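PDB 4PE3: TRAP dicarboxylate transporter-DctP subunit from Rhodobacter sphaeroides, which probably binds an organic acid in the periplasm and delivers it to the membrane components of a TRAP transporter. Local coordinates for residues 31-43 with 63-76. Sequence-based numbering, arbitrary orientation. Where two conformers were deposited one is given.
Sequences HHFRFQSSDPAGN and EVTIELMPVGTIVD. With ZN (zinc ion), chain G.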
# COMPACT_ATOMS: atom_id res chain seq x y z
N HIS A 31 16.81 18.65 17.93
CA HIS A 31 16.62 18.54 16.49
C HIS A 31 15.16 18.75 16.14
O HIS A 31 14.28 18.26 16.83
CB HIS A 31 17.04 17.16 15.99
CG HIS A 31 18.42 16.78 16.39
ND1 HIS A 31 19.53 17.05 15.61
CD2 HIS A 31 18.89 16.14 17.49
CE1 HIS A 31 20.61 16.59 16.21
NE2 HIS A 31 20.25 16.03 17.35
N HIS A 32 14.93 19.46 15.04
CA HIS A 32 13.59 19.76 14.57
C HIS A 32 13.52 19.41 13.09
O HIS A 32 14.20 20.04 12.27
CB HIS A 32 13.28 21.23 14.82
CG HIS A 32 13.51 21.66 16.24
ND1 HIS A 32 12.57 21.50 17.23
CD2 HIS A 32 14.59 22.23 16.83
CE1 HIS A 32 13.06 21.96 18.37
NE2 HIS A 32 14.28 22.41 18.16
N PHE A 33 12.74 18.39 12.74
CA PHE A 33 12.69 17.91 11.36
C PHE A 33 11.30 18.08 10.76
O PHE A 33 10.32 17.56 11.29
CB PHE A 33 13.01 16.41 11.30
CG PHE A 33 14.38 16.04 11.82
CD1 PHE A 33 15.52 16.76 11.48
CD2 PHE A 33 14.51 14.94 12.65
CE1 PHE A 33 16.76 16.37 11.96
CE2 PHE A 33 15.75 14.56 13.13
CZ PHE A 33 16.85 15.28 12.79
N ARG A 34 11.24 18.71 9.60
CA ARG A 34 9.98 18.94 8.89
C ARG A 34 9.73 17.83 7.87
O ARG A 34 10.58 17.60 6.98
CB ARG A 34 10.04 20.30 8.21
CG ARG A 34 10.79 21.35 9.02
CD ARG A 34 11.25 22.49 8.15
NE ARG A 34 10.15 23.39 7.83
CZ ARG A 34 9.90 23.91 6.63
NH1 ARG A 34 10.67 23.62 5.59
NH2 ARG A 34 8.87 24.74 6.49
N PHE A 35 8.61 17.14 8.01
CA PHE A 35 8.21 16.07 7.12
C PHE A 35 6.98 16.45 6.33
O PHE A 35 6.03 16.96 6.92
CB PHE A 35 7.87 14.83 7.93
CG PHE A 35 9.03 13.98 8.27
CD1 PHE A 35 10.07 14.47 9.05
CD2 PHE A 35 9.08 12.66 7.84
CE1 PHE A 35 11.13 13.65 9.37
CE2 PHE A 35 10.16 11.86 8.16
CZ PHE A 35 11.18 12.36 8.93
N GLN A 36 6.97 16.23 5.03
CA GLN A 36 5.79 16.46 4.24
C GLN A 36 5.06 15.16 3.93
O GLN A 36 5.68 14.16 3.53
CB GLN A 36 6.14 17.17 2.94
CG GLN A 36 4.89 17.66 2.26
CD GLN A 36 5.16 18.49 1.05
OE1 GLN A 36 5.54 19.66 1.15
NE2 GLN A 36 4.97 17.89 -0.12
N SER A 37 3.75 15.15 4.13
CA SER A 37 2.88 14.01 3.88
C SER A 37 2.44 14.02 2.43
O SER A 37 2.46 15.06 1.78
CB SER A 37 1.67 14.14 4.79
OG SER A 37 0.79 13.03 4.61
N SER A 38 2.00 12.87 1.93
CA SER A 38 1.26 12.83 0.67
C SER A 38 -0.25 13.08 0.85
O SER A 38 -0.99 13.16 -0.12
CB SER A 38 1.49 11.47 -0.02
OG SER A 38 1.12 10.44 0.86
N ASP A 39 -0.70 13.20 2.09
CA ASP A 39 -2.12 13.42 2.37
C ASP A 39 -2.38 14.86 2.80
O ASP A 39 -1.49 15.54 3.34
CB ASP A 39 -2.57 12.45 3.44
CG ASP A 39 -2.47 11.01 2.99
OD1 ASP A 39 -2.98 10.70 1.90
OD2 ASP A 39 -1.88 10.18 3.71
N PRO A 40 -3.60 15.33 2.57
CA PRO A 40 -3.97 16.68 3.00
C PRO A 40 -4.45 16.72 4.44
O PRO A 40 -4.82 15.69 5.00
CB PRO A 40 -5.13 17.01 2.06
CG PRO A 40 -5.79 15.68 1.82
CD PRO A 40 -4.66 14.69 1.78
N ALA A 41 -4.49 17.91 5.03
CA ALA A 41 -5.15 18.08 6.32
C ALA A 41 -6.59 17.64 6.18
O ALA A 41 -7.21 17.86 5.14
CB ALA A 41 -5.09 19.53 6.77
N GLY A 42 -7.10 17.01 7.22
CA GLY A 42 -8.47 16.51 7.22
C GLY A 42 -8.48 15.01 7.04
O GLY A 42 -9.23 14.30 7.72
N ASN A 43 -7.63 14.53 6.13
CA ASN A 43 -7.61 13.14 5.70
C ASN A 43 -7.26 12.23 6.88
O ASN A 43 -6.44 12.58 7.74
CB ASN A 43 -6.61 13.02 4.53
CG ASN A 43 -6.24 11.61 4.20
OD1 ASN A 43 -5.57 10.95 4.97
ND2 ASN A 43 -6.61 11.16 3.01
N GLU A 63 13.96 15.66 22.61
CA GLU A 63 15.22 15.94 21.92
C GLU A 63 15.08 15.96 20.40
O GLU A 63 15.91 16.55 19.71
CB GLU A 63 16.35 14.98 22.34
CG GLU A 63 17.53 15.69 23.03
CD GLU A 63 18.88 15.46 22.35
OE1 GLU A 63 19.22 14.29 22.07
OE2 GLU A 63 19.61 16.45 22.11
N VAL A 64 14.04 15.31 19.89
CA VAL A 64 13.74 15.35 18.46
C VAL A 64 12.25 15.63 18.32
O VAL A 64 11.44 15.01 19.00
CB VAL A 64 14.08 14.01 17.75
CG1 VAL A 64 13.73 14.09 16.26
CG2 VAL A 64 15.54 13.63 17.94
N THR A 65 11.92 16.61 17.48
CA THR A 65 10.54 16.93 17.17
C THR A 65 10.34 16.82 15.66
O THR A 65 11.28 17.02 14.88
CB THR A 65 10.17 18.35 17.64
OG1 THR A 65 10.92 19.32 16.91
CG2 THR A 65 10.46 18.53 19.13
N ILE A 66 9.12 16.46 15.27
CA ILE A 66 8.76 16.32 13.87
C ILE A 66 7.63 17.29 13.61
O ILE A 66 6.63 17.30 14.33
CB ILE A 66 8.20 14.91 13.57
CG1 ILE A 66 9.23 13.82 13.90
CG2 ILE A 66 7.74 14.78 12.11
CD1 ILE A 66 10.51 13.90 13.10
N GLU A 67 7.80 18.12 12.59
CA GLU A 67 6.72 18.98 12.12
C GLU A 67 6.09 18.34 10.89
O GLU A 67 6.73 18.25 9.84
CB GLU A 67 7.28 20.35 11.77
CG GLU A 67 6.22 21.33 11.41
CD GLU A 67 6.64 22.74 11.71
OE1 GLU A 67 5.76 23.52 12.11
OE2 GLU A 67 7.85 23.07 11.56
N LEU A 68 4.84 17.90 11.01
CA LEU A 68 4.14 17.22 9.93
C LEU A 68 3.35 18.21 9.07
O LEU A 68 2.48 18.92 9.57
CB LEU A 68 3.19 16.18 10.54
CG LEU A 68 2.33 15.36 9.57
CD1 LEU A 68 3.19 14.39 8.79
CD2 LEU A 68 1.19 14.66 10.34
N MSE A 69 3.62 18.24 7.77
CA MSE A 69 3.03 19.23 6.88
C MSE A 69 2.21 18.53 5.80
O MSE A 69 2.67 17.57 5.20
CB MSE A 69 4.14 20.06 6.25
CG MSE A 69 4.99 20.81 7.27
SE MSE A 69 6.60 21.62 6.50
CE MSE A 69 7.32 20.06 5.58
N PRO A 70 1.00 19.01 5.52
CA PRO A 70 0.19 18.35 4.49
C PRO A 70 0.83 18.40 3.11
O PRO A 70 1.74 19.21 2.84
CB PRO A 70 -1.12 19.15 4.48
CG PRO A 70 -1.09 19.99 5.68
CD PRO A 70 0.31 20.14 6.16
N VAL A 71 0.39 17.51 2.24
CA VAL A 71 0.90 17.43 0.87
C VAL A 71 0.88 18.80 0.20
O VAL A 71 -0.08 19.55 0.32
CB VAL A 71 0.08 16.41 0.06
CG1 VAL A 71 -1.36 16.86 -0.05
CG2 VAL A 71 0.74 16.17 -1.31
N GLY A 72 1.98 19.10 -0.49
CA GLY A 72 2.11 20.30 -1.28
C GLY A 72 2.46 21.56 -0.51
O GLY A 72 2.49 22.64 -1.10
N THR A 73 2.71 21.44 0.79
CA THR A 73 3.00 22.62 1.60
C THR A 73 4.24 23.32 1.13
O THR A 73 4.24 24.53 0.93
CB THR A 73 3.26 22.28 3.07
OG1 THR A 73 2.05 21.81 3.65
CG2 THR A 73 3.73 23.50 3.83
N ILE A 74 5.31 22.55 0.98
CA ILE A 74 6.61 23.11 0.65
C ILE A 74 6.96 22.80 -0.79
O ILE A 74 7.49 23.66 -1.49
CB ILE A 74 7.70 22.58 1.60
CG1 ILE A 74 7.33 22.84 3.05
CG2 ILE A 74 9.04 23.24 1.28
CD1 ILE A 74 7.30 24.34 3.40
N VAL A 75 6.67 21.58 -1.25
CA VAL A 75 6.96 21.21 -2.62
C VAL A 75 5.95 20.23 -3.19
O VAL A 75 5.16 19.65 -2.45
CB VAL A 75 8.35 20.55 -2.75
CG1 VAL A 75 9.44 21.60 -2.61
CG2 VAL A 75 8.49 19.42 -1.74
N ASP A 76 5.99 20.05 -4.50
CA ASP A 76 5.15 19.09 -5.20
C ASP A 76 5.36 17.69 -4.62
O ASP A 76 6.47 17.33 -4.25
CB ASP A 76 5.53 19.12 -6.68
CG ASP A 76 4.65 18.24 -7.52
OD1 ASP A 76 5.01 17.06 -7.73
OD2 ASP A 76 3.60 18.73 -7.98
ZN ZN G . 21.77 15.61 18.64
O HOH W 1 22.97 17.27 19.09
O HOH W 2 22.58 13.78 17.85
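His31 N donates to Glu63 O at 2.9 Å, opening a run of backbone bonds that joins parallel strands 32-37 and 65-69, the two strands of a beta-alpha-beta crossover through helix 44-59. The His31 ring binds a zinc ion through NE2 at 2.0 Å, alongside two waters. His32 lies beside Thr65, pointing the same way; His32 ND1 and Thr65 OG1 share a 2.8 Å hydrogen bond at the imidazole edge, with a bent angle of 136°.

Phe33 shares a sheet face with Ile66, which reaches Ala53 of helix 44-59. On the other face, Arg34 bends at chi3 (77°); in one of two conformers, the selenium of selenomethionine Met69 lies over one face of the guanidinium, toward its rim. Glu67 OE2 stays beyond salt-bridge distance. Phe35 returns to the Phe33 side, where CD1 of Ile66 bridges the two, 4.0 Å from Phe33 CB and 3.8 Å from Phe35 CE1, while Met247 of strand 243-248 touches both phenylalanine side chains.

Gln36 makes the main side-chain polar contact. With CG anti to the backbone N and the chain extended beyond it (chi2 174°), its amide reaches the 72-76 loop. Gln36 OE1 accepts from Ile74 N at 2.9 Å and more distantly from Val75 N, the latter on a lone pair; NE2 returns a bond to Val75 O, which lies in the amide plane. Farther on, Asp39 O receives Val71 N from above its carbonyl plane.

Three bonds thus grip a buried amide and fix its rotation, two donors on OE1 and one bond from NE2, tying the loop after strand 65-69 to the neighbouring strand.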